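Local structure of peptidase M28 (Shewanella amazonensis SB2B, 3IIB) at residues Q7-A10 with E11-Q15; A199-N203 with P204-L208; W342-A345 with D346-S350; K357-P361 with L362-A366; S378-A382 with L383-V387. The protein probably acts as a zinc-dependent, homodimeric metallopeptidase of family M28, hydrolysing dipeptides or trimming residues from the carboxyl ends of peptides. One frame throughout, in Å; residues are numbered along the deposited sequence. Where two conformers were deposited one is given.

Interaction 1 of 5, residues Q7-A10 with E11-Q15; sequences QKVA and EQLAQ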
loop_
_atom_site.group_PDB
_atom_site.type_symbol
_atom_site.label_atom_id
_atom_site.label_comp_id
_atom_site.label_asym_id
_atom_site.label_seq_id
_atom_site.Cartn_x
_atom_site.Cartn_y
_atom_site.Cartn_z
ATOM N N GLN A 7 -41.941 -0.839 -12.147
ATOM C CA GLN A 7 -41.056 0.323 -12.019
ATOM C C GLN A 7 -41.082 0.797 -10.576
ATOM O O GLN A 7 -40.057 1.112 -10.020
ATOM C CB GLN A 7 -41.444 1.512 -12.929
ATOM C CG GLN A 7 -40.481 2.747 -12.754
ATOM C CD GLN A 7 -40.932 4.017 -13.455
ATOM O OE1 GLN A 7 -41.415 3.975 -14.582
ATOM N NE2 GLN A 7 -40.784 5.163 -12.776
ATOM N N LYS A 8 -42.279 0.869 -9.973
ATOM C CA LYS A 8 -42.397 1.392 -8.602
ATOM C C LYS A 8 -41.794 0.424 -7.567
ATOM O O LYS A 8 -41.161 0.855 -6.591
ATOM C CB LYS A 8 -43.848 1.688 -8.236
ATOM C CG LYS A 8 -43.971 2.479 -6.956
ATOM C CD LYS A 8 -45.359 3.070 -6.779
ATOM C CE LYS A 8 -45.360 4.190 -5.730
ATOM N NZ LYS A 8 -44.686 5.440 -6.223
ATOM N N VAL A 9 -41.980 -0.877 -7.767
ATOM C CA VAL A 9 -41.306 -1.859 -6.911
ATOM C C VAL A 9 -39.787 -1.675 -7.048
ATOM O O VAL A 9 -39.072 -1.690 -6.061
ATOM C CB VAL A 9 -41.695 -3.284 -7.286
ATOM C CG1 VAL A 9 -40.748 -4.309 -6.631
ATOM C CG2 VAL A 9 -43.146 -3.519 -6.886
ATOM N N ALA A 10 -39.302 -1.480 -8.273
ATOM C CA ALA A 10 -37.869 -1.297 -8.482
ATOM C C ALA A 10 -37.369 -0.015 -7.769
ATOM O O ALA A 10 -36.311 0.006 -7.178
ATOM C CB ALA A 10 -37.572 -1.230 -9.957
ATOM N N GLU A 11 -38.150 1.046 -7.830
ATOM C CA GLU A 11 -37.814 2.247 -7.073
ATOM C C GLU A 11 -37.697 1.962 -5.565
ATOM O O GLU A 11 -36.760 2.418 -4.910
ATOM C CB GLU A 11 -38.825 3.348 -7.369
ATOM C CG GLU A 11 -38.603 3.845 -8.761
ATOM C CD GLU A 11 -39.686 4.732 -9.287
ATOM O OE1 GLU A 11 -40.749 4.854 -8.642
ATOM O OE2 GLU A 11 -39.447 5.296 -10.376
ATOM N N GLN A 12 -38.630 1.165 -5.030
ATOM C CA GLN A 12 -38.639 0.811 -3.620
ATOM C C GLN A 12 -37.500 -0.116 -3.241
ATOM O O GLN A 12 -36.925 0.048 -2.151
ATOM C CB GLN A 12 -39.970 0.215 -3.215
ATOM C CG GLN A 12 -41.003 1.298 -3.197
ATOM C CD GLN A 12 -42.445 0.846 -3.284
ATOM O OE1 GLN A 12 -42.752 -0.356 -3.307
ATOM N NE2 GLN A 12 -43.364 1.835 -3.283
ATOM N N LEU A 13 -37.150 -1.045 -4.133
ATOM C CA LEU A 13 -35.966 -1.881 -3.922
ATOM C C LEU A 13 -34.712 -1.036 -3.787
ATOM O O LEU A 13 -33.857 -1.286 -2.917
ATOM C CB LEU A 13 -35.810 -2.926 -5.033
ATOM C CG LEU A 13 -36.872 -4.041 -5.025
ATOM C CD1 LEU A 13 -36.880 -4.802 -6.394
ATOM C CD2 LEU A 13 -36.622 -4.998 -3.822
ATOM N N ALA A 14 -34.587 -0.015 -4.627
ATOM C CA ALA A 14 -33.434 0.867 -4.521
ATOM C C ALA A 14 -33.421 1.618 -3.215
ATOM O O ALA A 14 -32.361 1.836 -2.666
ATOM C CB ALA A 14 -33.392 1.808 -5.649
ATOM N N GLN A 15 -34.597 2.058 -2.758
ATOM C CA GLN A 15 -34.712 2.685 -1.425
ATOM C C GLN A 15 -34.172 1.746 -0.351
ATOM O O GLN A 15 -33.389 2.172 0.538
ATOM C CB GLN A 15 -36.161 3.063 -1.051
ATOM C CG GLN A 15 -36.820 4.153 -1.903
ATOM C CD GLN A 15 -38.350 4.067 -1.886
ATOM O OE1 GLN A 15 -38.950 3.461 -0.994
ATOM N NE2 GLN A 15 -38.985 4.626 -2.939
HETATM O O HOH W 1 -41.595 5.507 -6.330
#

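Interaction 2 of 5, residues A199-N203 with P204-L208; sequences AAISN and PDADL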
loop_
_atom_site.group_PDB
_atom_site.type_symbol
_atom_site.label_atom_id
_atom_site.label_comp_id
_atom_site.label_asym_id
_atom_site.label_seq_id
_atom_site.Cartn_x
_atom_site.Cartn_y
_atom_site.Cartn_z
ATOM N N ALA A 199 7.176 -14.358 -11.461
ATOM C CA ALA A 199 6.796 -13.511 -10.354
ATOM C C ALA A 199 6.471 -12.115 -10.845
ATOM O O ALA A 199 6.925 -11.702 -11.909
ATOM C CB ALA A 199 7.924 -13.452 -9.343
ATOM N N ALA A 200 5.657 -11.421 -10.066
ATOM C CA ALA A 200 5.378 -9.991 -10.250
ATOM C C ALA A 200 6.065 -9.205 -9.139
ATOM O O ALA A 200 6.100 -9.645 -7.981
ATOM C CB ALA A 200 3.877 -9.731 -10.222
ATOM N N ILE A 201 6.608 -8.038 -9.503
ATOM C CA ILE A 201 7.205 -7.133 -8.542
ATOM C C ILE A 201 6.344 -5.891 -8.461
ATOM O O ILE A 201 5.520 -5.635 -9.355
ATOM C CB ILE A 201 8.672 -6.792 -8.843
ATOM C CG1 ILE A 201 8.814 -5.951 -10.141
ATOM C CG2 ILE A 201 9.516 -8.058 -8.873
ATOM C CD1 ILE A 201 10.274 -5.664 -10.575
ATOM N N SER A 202 6.465 -5.175 -7.341
ATOM C CA SER A 202 5.654 -3.986 -7.138
ATOM C C SER A 202 6.014 -2.967 -8.182
ATOM O O SER A 202 7.112 -2.971 -8.726
ATOM C CB SER A 202 5.821 -3.368 -5.740
ATOM O OG SER A 202 7.064 -2.705 -5.569
ATOM N N ASN A 203 5.075 -2.071 -8.439
ATOM C CA ASN A 203 5.326 -0.947 -9.325
ATOM C C ASN A 203 6.549 -0.083 -8.948
ATOM O O ASN A 203 7.373 0.168 -9.817
ATOM C CB ASN A 203 4.029 -0.158 -9.497
ATOM C CG ASN A 203 3.205 -0.687 -10.657
ATOM O OD1 ASN A 203 3.534 -0.452 -11.821
ATOM N ND2 ASN A 203 2.211 -1.516 -10.351
ATOM N N PRO A 204 6.731 0.285 -7.647
ATOM C CA PRO A 204 7.952 1.030 -7.275
ATOM C C PRO A 204 9.229 0.221 -7.552
ATOM O O PRO A 204 10.242 0.766 -7.947
ATOM C CB PRO A 204 7.743 1.306 -5.784
ATOM C CG PRO A 204 6.212 1.393 -5.659
ATOM C CD PRO A 204 5.752 0.268 -6.541
ATOM N N ASP A 205 9.169 -1.100 -7.367
ATOM C CA ASP A 205 10.345 -1.918 -7.642
ATOM C C ASP A 205 10.706 -1.956 -9.151
ATOM O O ASP A 205 11.867 -1.968 -9.537
ATOM C CB ASP A 205 10.120 -3.340 -7.098
ATOM C CG ASP A 205 10.198 -3.394 -5.605
ATOM O OD1 ASP A 205 11.241 -2.962 -5.057
ATOM O OD2 ASP A 205 9.215 -3.877 -4.991
ATOM N N ALA A 206 9.696 -1.955 -10.004
ATOM C CA ALA A 206 9.899 -1.937 -11.446
ATOM C C ALA A 206 10.489 -0.557 -11.834
ATOM O O ALA A 206 11.413 -0.488 -12.656
ATOM C CB ALA A 206 8.582 -2.190 -12.157
ATOM N N ASP A 207 10.000 0.518 -11.174
ATOM C CA ASP A 207 10.557 1.854 -11.391
ATOM C C ASP A 207 12.054 1.846 -10.993
ATOM O O ASP A 207 12.882 2.459 -11.650
ATOM C CB ASP A 207 9.887 2.927 -10.545
ATOM C CG ASP A 207 8.458 3.168 -10.915
ATOM O OD1 ASP A 207 8.051 2.769 -12.038
ATOM O OD2 ASP A 207 7.730 3.721 -10.056
ATOM N N LEU A 208 12.369 1.183 -9.884
ATOM C CA LEU A 208 13.745 1.143 -9.388
ATOM C C LEU A 208 14.673 0.439 -10.379
ATOM O O LEU A 208 15.794 0.898 -10.647
ATOM C CB LEU A 208 13.805 0.452 -8.026
ATOM C CG LEU A 208 15.183 0.202 -7.409
ATOM C CD1 LEU A 208 15.866 1.544 -7.148
ATOM C CD2 LEU A 208 14.974 -0.622 -6.092
#

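Interaction 3 of 5, residues W342-A345 with D346-S350; sequences WRVA and DTAHS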
loop_
_atom_site.group_PDB
_atom_site.type_symbol
_atom_site.label_atom_id
_atom_site.label_comp_id
_atom_site.label_asym_id
_atom_site.label_seq_id
_atom_site.Cartn_x
_atom_site.Cartn_y
_atom_site.Cartn_z
ATOM N N TRP A 342 -26.220 -4.474 -23.027
ATOM C CA TRP A 342 -27.046 -5.666 -23.245
ATOM C C TRP A 342 -26.459 -6.591 -24.267
ATOM O O TRP A 342 -25.664 -6.195 -25.115
ATOM C CB TRP A 342 -28.464 -5.271 -23.701
ATOM C CG TRP A 342 -29.150 -4.355 -22.753
ATOM C CD1 TRP A 342 -29.138 -2.978 -22.779
ATOM C CD2 TRP A 342 -29.888 -4.725 -21.587
ATOM N NE1 TRP A 342 -29.870 -2.485 -21.729
ATOM C CE2 TRP A 342 -30.322 -3.543 -20.975
ATOM C CE3 TRP A 342 -30.250 -5.937 -21.010
ATOM C CZ2 TRP A 342 -31.084 -3.547 -19.834
ATOM C CZ3 TRP A 342 -31.026 -5.931 -19.883
ATOM C CH2 TRP A 342 -31.427 -4.770 -19.302
ATOM N N ARG A 343 -26.916 -7.835 -24.199
ATOM C CA ARG A 343 -26.753 -8.791 -25.288
ATOM C C ARG A 343 -28.075 -9.504 -25.405
ATOM O O ARG A 343 -28.293 -10.549 -24.784
ATOM C CB ARG A 343 -25.614 -9.742 -24.966
ATOM C CG ARG A 343 -25.205 -10.596 -26.113
ATOM C CD ARG A 343 -24.390 -9.915 -27.189
ATOM N NE ARG A 343 -23.899 -10.970 -28.085
ATOM C CZ ARG A 343 -24.454 -11.322 -29.252
ATOM N NH1 ARG A 343 -25.509 -10.676 -29.744
ATOM N NH2 ARG A 343 -23.948 -12.348 -29.956
ATOM N N VAL A 344 -28.995 -8.849 -26.135
ATOM C CA VAL A 344 -30.358 -9.331 -26.356
ATOM C C VAL A 344 -30.709 -9.252 -27.863
ATOM O O VAL A 344 -29.968 -8.676 -28.673
ATOM C CB VAL A 344 -31.370 -8.520 -25.531
ATOM C CG1 VAL A 344 -31.047 -8.601 -24.002
ATOM C CG2 VAL A 344 -31.408 -7.025 -26.022
ATOM N N ALA A 345 -31.876 -9.790 -28.223
ATOM C CA ALA A 345 -32.408 -9.627 -29.554
ATOM C C ALA A 345 -32.426 -8.155 -29.978
ATOM O O ALA A 345 -32.686 -7.249 -29.166
ATOM C CB ALA A 345 -33.838 -10.236 -29.636
ATOM N N ASP A 346 -32.206 -7.925 -31.268
ATOM C CA ASP A 346 -32.284 -6.590 -31.801
ATOM C C ASP A 346 -33.623 -5.930 -31.408
ATOM O O ASP A 346 -33.645 -4.747 -31.039
ATOM C CB ASP A 346 -32.114 -6.581 -33.322
ATOM C CG ASP A 346 -30.663 -6.848 -33.758
ATOM O OD1 ASP A 346 -29.735 -6.570 -32.954
ATOM O OD2 ASP A 346 -30.490 -7.325 -34.903
ATOM N N THR A 347 -34.720 -6.697 -31.471
ATOM C CA THR A 347 -36.056 -6.159 -31.196
ATOM C C THR A 347 -36.333 -5.964 -29.689
ATOM O O THR A 347 -37.329 -5.356 -29.327
ATOM C CB THR A 347 -37.175 -7.036 -31.775
ATOM O OG1 THR A 347 -37.075 -8.362 -31.224
ATOM C CG2 THR A 347 -37.113 -7.074 -33.306
ATOM N N ALA A 348 -35.479 -6.514 -28.831
ATOM C CA ALA A 348 -35.548 -6.321 -27.386
ATOM C C ALA A 348 -34.726 -5.130 -26.882
ATOM O O ALA A 348 -34.915 -4.722 -25.758
ATOM C CB ALA A 348 -35.051 -7.570 -26.684
ATOM N N HIS A 349 -33.789 -4.601 -27.671
ATOM C CA HIS A 349 -32.817 -3.636 -27.146
ATOM C C HIS A 349 -33.481 -2.367 -26.617
ATOM O O HIS A 349 -33.248 -1.984 -25.479
ATOM C CB HIS A 349 -31.799 -3.270 -28.206
ATOM C CG HIS A 349 -30.684 -2.397 -27.718
ATOM N ND1 HIS A 349 -30.040 -1.502 -28.544
ATOM C CD2 HIS A 349 -30.053 -2.324 -26.520
ATOM C CE1 HIS A 349 -29.079 -0.899 -27.871
ATOM N NE2 HIS A 349 -29.068 -1.376 -26.639
ATOM N N SER A 350 -34.264 -1.675 -27.438
ATOM C CA SER A 350 -34.890 -0.460 -26.957
ATOM C C SER A 350 -35.851 -0.781 -25.790
ATOM O O SER A 350 -35.879 -0.052 -24.823
ATOM C CB SER A 350 -35.569 0.283 -28.087
ATOM O OG SER A 350 -34.604 0.713 -29.027
#

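Interaction 4 of 5, residues K357-P361 with L362-A366; sequences KVAEP and LGVAA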
loop_
_atom_site.group_PDB
_atom_site.type_symbol
_atom_site.label_atom_id
_atom_site.label_comp_id
_atom_site.label_asym_id
_atom_site.label_seq_id
_atom_site.Cartn_x
_atom_site.Cartn_y
_atom_site.Cartn_z
ATOM N N LYS A 357 -34.722 2.325 -17.393
ATOM C CA LYS A 357 -34.611 3.759 -17.146
ATOM C C LYS A 357 -34.977 4.055 -15.701
ATOM O O LYS A 357 -34.683 5.121 -15.211
ATOM C CB LYS A 357 -35.415 4.565 -18.152
ATOM C CG LYS A 357 -34.618 4.736 -19.455
ATOM C CD LYS A 357 -35.393 5.459 -20.548
ATOM C CE LYS A 357 -34.566 5.577 -21.828
ATOM N NZ LYS A 357 -33.102 5.695 -21.577
ATOM N N VAL A 358 -35.568 3.074 -15.014
ATOM C CA VAL A 358 -35.801 3.190 -13.593
ATOM C C VAL A 358 -34.499 3.460 -12.791
ATOM O O VAL A 358 -34.559 4.054 -11.702
ATOM C CB VAL A 358 -36.559 1.965 -13.037
ATOM C CG1 VAL A 358 -35.725 0.675 -13.089
ATOM C CG2 VAL A 358 -37.013 2.244 -11.638
ATOM N N ALA A 359 -33.349 3.029 -13.327
ATOM C CA ALA A 359 -32.042 3.206 -12.678
ATOM C C ALA A 359 -31.348 4.523 -13.036
ATOM O O ALA A 359 -30.312 4.837 -12.458
ATOM C CB ALA A 359 -31.088 2.008 -12.993
ATOM N N GLU A 360 -31.896 5.285 -13.979
ATOM C CA GLU A 360 -31.323 6.590 -14.319
ATOM C C GLU A 360 -31.064 7.460 -13.096
ATOM O O GLU A 360 -29.977 8.006 -12.977
ATOM C CB GLU A 360 -32.183 7.325 -15.384
ATOM C CG GLU A 360 -31.967 6.769 -16.788
ATOM C CD GLU A 360 -32.583 7.645 -17.887
ATOM O OE1 GLU A 360 -33.557 8.351 -17.594
ATOM O OE2 GLU A 360 -32.078 7.619 -19.035
ATOM N N PRO A 361 -32.041 7.592 -12.189
ATOM C CA PRO A 361 -31.788 8.381 -10.972
ATOM C C PRO A 361 -30.673 7.890 -10.053
ATOM O O PRO A 361 -30.222 8.653 -9.194
ATOM C CB PRO A 361 -33.132 8.349 -10.249
ATOM C CG PRO A 361 -34.127 8.110 -11.335
ATOM C CD PRO A 361 -33.447 7.158 -12.242
ATOM N N LEU A 362 -30.208 6.656 -10.258
ATOM C CA LEU A 362 -29.090 6.094 -9.503
ATOM C C LEU A 362 -27.793 6.312 -10.249
ATOM O O LEU A 362 -26.720 5.893 -9.796
ATOM C CB LEU A 362 -29.310 4.616 -9.284
ATOM C CG LEU A 362 -30.559 4.206 -8.519
ATOM C CD1 LEU A 362 -30.824 2.671 -8.612
ATOM C CD2 LEU A 362 -30.423 4.663 -7.051
ATOM N N GLY A 363 -27.905 6.955 -11.411
ATOM C CA GLY A 363 -26.757 7.295 -12.235
ATOM C C GLY A 363 -26.476 6.329 -13.377
ATOM O O GLY A 363 -25.380 6.342 -13.924
ATOM N N VAL A 364 -27.445 5.492 -13.741
ATOM C CA VAL A 364 -27.231 4.436 -14.732
ATOM C C VAL A 364 -27.797 4.809 -16.099
ATOM O O VAL A 364 -29.023 5.011 -16.243
ATOM C CB VAL A 364 -27.842 3.072 -14.262
ATOM C CG1 VAL A 364 -27.571 1.965 -15.336
ATOM C CG2 VAL A 364 -27.284 2.691 -12.904
ATOM N N ALA A 365 -26.891 4.899 -17.084
ATOM C CA ALA A 365 -27.211 5.340 -18.455
ATOM C C ALA A 365 -27.592 4.155 -19.323
ATOM O O ALA A 365 -27.230 3.009 -19.031
ATOM C CB ALA A 365 -25.980 6.107 -19.103
ATOM N N ALA A 366 -28.337 4.452 -20.376
ATOM C CA ALA A 366 -28.636 3.500 -21.446
ATOM C C ALA A 366 -27.344 3.030 -22.109
ATOM O O ALA A 366 -26.381 3.799 -22.285
ATOM C CB ALA A 366 -29.596 4.108 -22.473
HETATM O O HOH W 2 -29.370 7.073 -20.357
#

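Interaction 5 of 5, residues S378-A382 with L383-V387; sequences SMLPA and LGVPV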
loop_
_atom_site.group_PDB
_atom_site.type_symbol
_atom_site.label_atom_id
_atom_site.label_comp_id
_atom_site.label_asym_id
_atom_site.label_seq_id
_atom_site.Cartn_x
_atom_site.Cartn_y
_atom_site.Cartn_z
ATOM N N SER A 378 -19.789 -15.215 -19.448
ATOM C CA SER A 378 -19.334 -14.716 -20.746
ATOM C C SER A 378 -19.416 -15.800 -21.818
ATOM O O SER A 378 -19.342 -15.477 -23.001
ATOM C CB SER A 378 -17.908 -14.166 -20.663
ATOM O OG SER A 378 -16.965 -15.181 -20.335
HETATM N N MSE A 379 -19.583 -17.074 -21.407
HETATM C CA MSE A 379 -19.680 -18.178 -22.374
HETATM C C MSE A 379 -21.122 -18.447 -22.775
HETATM O O MSE A 379 -21.422 -19.253 -23.658
HETATM C CB MSE A 379 -18.976 -19.445 -21.844
HETATM C CG MSE A 379 -19.718 -20.207 -20.799
HETATM SE SE MSE A 379 -19.865 -19.274 -19.134
HETATM C CE MSE A 379 -18.002 -19.150 -18.689
ATOM N N LEU A 380 -22.050 -17.758 -22.130
ATOM C CA LEU A 380 -23.434 -18.097 -22.271
ATOM C C LEU A 380 -24.109 -17.537 -23.536
ATOM O O LEU A 380 -24.952 -18.210 -24.113
ATOM C CB LEU A 380 -24.232 -17.742 -20.987
ATOM C CG LEU A 380 -23.766 -18.374 -19.663
ATOM C CD1 LEU A 380 -24.723 -17.942 -18.550
ATOM C CD2 LEU A 380 -23.682 -19.914 -19.773
ATOM N N PRO A 381 -23.716 -16.330 -23.995
ATOM C CA PRO A 381 -24.303 -15.876 -25.276
ATOM C C PRO A 381 -24.076 -16.781 -26.456
ATOM O O PRO A 381 -24.971 -16.926 -27.271
ATOM C CB PRO A 381 -23.668 -14.502 -25.497
ATOM C CG PRO A 381 -23.452 -13.982 -24.060
ATOM C CD PRO A 381 -22.995 -15.258 -23.322
ATOM N N ALA A 382 -22.895 -17.417 -26.539
ATOM C CA ALA A 382 -22.629 -18.339 -27.606
ATOM C C ALA A 382 -23.558 -19.558 -27.521
ATOM O O ALA A 382 -23.734 -20.246 -28.512
ATOM C CB ALA A 382 -21.130 -18.777 -27.573
ATOM N N LEU A 383 -24.131 -19.828 -26.341
ATOM C CA LEU A 383 -25.073 -20.902 -26.138
ATOM C C LEU A 383 -26.516 -20.408 -26.228
ATOM O O LEU A 383 -27.477 -21.164 -25.995
ATOM C CB LEU A 383 -24.792 -21.581 -24.794
ATOM C CG LEU A 383 -23.345 -22.122 -24.642
ATOM C CD1 LEU A 383 -23.118 -22.593 -23.206
ATOM C CD2 LEU A 383 -23.095 -23.244 -25.651
ATOM N N GLY A 384 -26.659 -19.136 -26.598
ATOM C CA GLY A 384 -27.976 -18.569 -26.882
ATOM C C GLY A 384 -28.600 -17.746 -25.775
ATOM O O GLY A 384 -29.700 -17.199 -25.951
ATOM N N VAL A 385 -27.904 -17.650 -24.650
ATOM C CA VAL A 385 -28.423 -17.051 -23.420
ATOM C C VAL A 385 -28.114 -15.560 -23.432
ATOM O O VAL A 385 -26.945 -15.154 -23.563
ATOM C CB VAL A 385 -27.793 -17.677 -22.171
ATOM C CG1 VAL A 385 -28.422 -17.069 -20.897
ATOM C CG2 VAL A 385 -27.973 -19.212 -22.206
ATOM N N PRO A 386 -29.168 -14.734 -23.338
ATOM C CA PRO A 386 -28.948 -13.295 -23.219
ATOM C C PRO A 386 -28.209 -12.926 -21.942
ATOM O O PRO A 386 -28.286 -13.629 -20.927
ATOM C CB PRO A 386 -30.393 -12.715 -23.201
ATOM C CG PRO A 386 -31.229 -13.726 -23.843
ATOM C CD PRO A 386 -30.607 -15.044 -23.424
ATOM N N VAL A 387 -27.480 -11.815 -21.987
ATOM C CA VAL A 387 -26.794 -11.318 -20.837
ATOM C C VAL A 387 -26.867 -9.796 -20.804
ATOM O O VAL A 387 -27.266 -9.168 -21.771
ATOM C CB VAL A 387 -25.291 -11.767 -20.783
ATOM C CG1 VAL A 387 -25.182 -13.321 -20.650
ATOM C CG2 VAL A 387 -24.478 -11.200 -21.959
#

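Interaction 1 of 5, residues Q7-A10 with E11-Q15
The side-chain amide of Gln7 and the carboxylate of Glu11, one turn apart on helix 3-19, are turned 75° against each other. In the conformer described (Gln7 and Lys8 each adopt a second one), Gln7 NE2 sends its N-H almost within its own amide plane to Glu11 OE2, 2.8 Å away, but meets that oxygen from above the carboxylate plane, 41° out of it. The bond itself is nearly straight. With Glu11 CG beside the backbone N (chi1 -71°), the chain runs back over the preceding turn, and Glu11 CG lies 3.3 Å from Gln7 O. The other carboxylate oxygen, OE1, shares a water with Lys8 NZ. On the buried side, Val9 and Leu13 point the same way, Val9 CG1 lying 3.9 Å from Leu13 CD1, and both rest on Trp428 of helix 413-432. A leucine in place of Glu11 would probably leave Gln7 NE2 without its acceptor and the water-linked Lys8 without its opposite charge. The two faces thus differ in chemistry: the polar one relies, in this conformer, on a direct amide-carboxylate bond and probably on a water-mediated attraction between Glu11 and Lys8, the other on apolar contact with Trp428.

Interaction 2 of 5, residues A199-N203 with P204-L208
Two hydrogen bonds meet at the hydroxyl of Ser202, the N-cap of helix 203-213. Ser202 OG accepts from Asp205 N at 3.2 Å, and in turn donates to Asp205 OD2 over a short 2.5 Å, arriving from above the carboxylate plane. The hydroxyl is brought there by a chi1 of 73°, which places OG between the backbone N and the carbonyl carbon. Asp205 OD2 has further partners in Arg180, with which it forms a salt bridge, and Val91 N, so that the cap is tied to neighbouring parts of the fold. Backbone bonds continue the turn: Ala206 N reaches Ser202 O at 3.1 Å and Asp207 N reaches Asn203 O at 3.0 Å. The polar ends of Asn203 and Asp207 both turn to Arg172, the aspartate through a salt bridge.

Van der Waals contacts accompany these bonds. Ile201 CD1 leans on the first turn, 3.8 Å from Ala206 N, and makes an apolar contact of 4.2 Å with Ala206 CB, while Pro204 CD lies 3.4 Å from Ser202 OG. Ile201 and Ala206 both also touch Phe133. At the outer side, Pro204 packs on Asp409 of the second subunit.

A residue just before the N-cap packed on the one four places after the cap forms a hydrophobic staple; with the serine N-cap it makes a recognised helix start signal, here where strand 198-201 passes into helix 203-213.

Interaction 3 of 5, residues W342-A345 with D346-S350
Trp342 and His349 meet because their first torsions turn the two rings toward each other: Trp342 CG lies beside its backbone N (chi1 -56°), whereas His349 CG stands anti to its own (chi1 -174°). The meeting takes place where strand 337-343 passes into helix 346-355, the first connection of a beta-alpha-beta unit whose second, parallel strand is the short 365-366. Trp342 CD1 comes up to the edge of the imidazole, close to its plane, and lies 3.9 Å from His349 CD2. The two rings stand at 69° with centroids 5.8 Å apart, so the pair is an oblique contact rather than a stack. The imidazole is also held through NE2, which is hydrogen-bonded to Gly367 O in the chain just beyond the second strand; the histidine thereby links the beginning of the helix to the far end of the crossover. Trp342 in turn is packed by Val352 and Ile353 of the same helix and by Phe426 and Met430 of helix 413-432.

Between strand and helix, Val344 turns one branch inward: its CG2 touches Ala348 CB at 3.7 Å and lies 3.8 Å from His349 N. Val344 also packs on Val352 one turn further along. The methyl of Ala348 touches Val344 and, more loosely, Ala345, whose CB is 4.2 Å from Ala348 CB. The turn into the helix is closed by a backbone bond, Ala348 N to Ala345 O at 2.9 Å, in which the donor stands well above the carbonyl plane.

Interaction 4 of 5, residues K357-P361 with L362-A366
Val364 lays its CB and CG2 against the methyl of Ala359, the nearer atom, Val364 CB, coming within 3.6 Å of Ala359 CB. With Val364 CG1 anti to the backbone N (chi1 -179°), CG2 is the branch turned back to the alanine. The same two residues are joined through the backbone, for Val364 N donates to Ala359 O at 3.2 Å. That carbonyl oxygen is gripped twice, since Leu362 N also reaches it, at 2.9 Å, from the opposite face of the carbonyl plane. Alongside, Gly363 N bonds Glu360 O at 2.8 Å. The glycine has a positive phi of 98°, a backbone shape in which a CB would press on the carbonyl oxygen of Leu362. Val364 O meanwhile receives a C-H...O contact from Glu360 CA.

The charged end of Glu360 extends beyond the turn. In one of the two Lys357 conformers, Lys357 NZ lies 3.3 Å from Glu360 OE2, a weak and therefore doubtful salt bridge. A water donates to the same oxygen while accepting from Ala366 N at 2.8 Å, and so joins the carboxylate to Ala366 in the short strand that follows. Elsewhere, Leu362 packs on Val422 and Gln425 of helix 413-432, and Val364 on Ile337 and Ile340 of strand 337-343.

The paired bonds from Val364 N to Ala359 O and from Gly363 N to Glu360 O, the left-handed glycine between them and the apolar Ala359-Val364 contact define a Schellman motif. It ends the 3-10 turns after helix 346-355 and turns the chain into strand 365-366, completing a beta-alpha-beta crossover.

Interaction 5 of 5, residues S378-A382 with L383-V387
Pro381 and Val387 cross at about a right angle, the pyrrolidine presenting CG to the valine's CG2 at 3.6 Å. With Val387 CG1 beside the backbone N (chi1 -64°), CG2 falls between N and the carbonyl carbon and faces the proline. Pro381 CA, moreover, makes a C-H...O contact of 3.2 Å with Val385 O. Leu380 and Val385 face each other through their CB atoms, 3.8 Å apart, while Leu383 folds back so that its CG lies 3.6 Å from Met379 O. Leu380 and Leu383 also both rest on Ala314 of helix 308-316.

Beneath these side chains runs a Schellman motif. Leu380 O accepts from Val385 N at 3.1 Å and, on the other face of its plane, from Leu383 N at 2.9 Å; Gly384, at positive phi, bonds Pro381 O through its N at 2.9 Å. Replacing Pro381 by a glycine would probably open a gap beside Val387 CG2 and leave the turn freer to flex.

Chemically, the contact combines backbone hydrogen bonds with apolar side-chain contacts: the doubly used Leu380 carbonyl fixes the reversal, while a C-H...O contact and methyl contacts accompany the chain up to strand 387-392.

All five contacts are local and follow one another in series along the chain; none nests in or crosses another. Interaction 1 lies within the N-terminal helix 3-19, and interaction 2, whose centre is about 47 Å away on the opposite side of the chain's centre, turns strand 198-201 into helix 203-213. Interactions 3 and 4 mark the two ends of the crossover between strands 337-343 and 365-366; interaction 5 closes the loop before strand 387-392, the other neighbour of 337-343 in that sheet. Val358 and Leu362 of interaction 4 pack on the helix of interaction 1, while Arg343 N of interaction 3 probably hydrogen-bonds Val387 O of interaction 5.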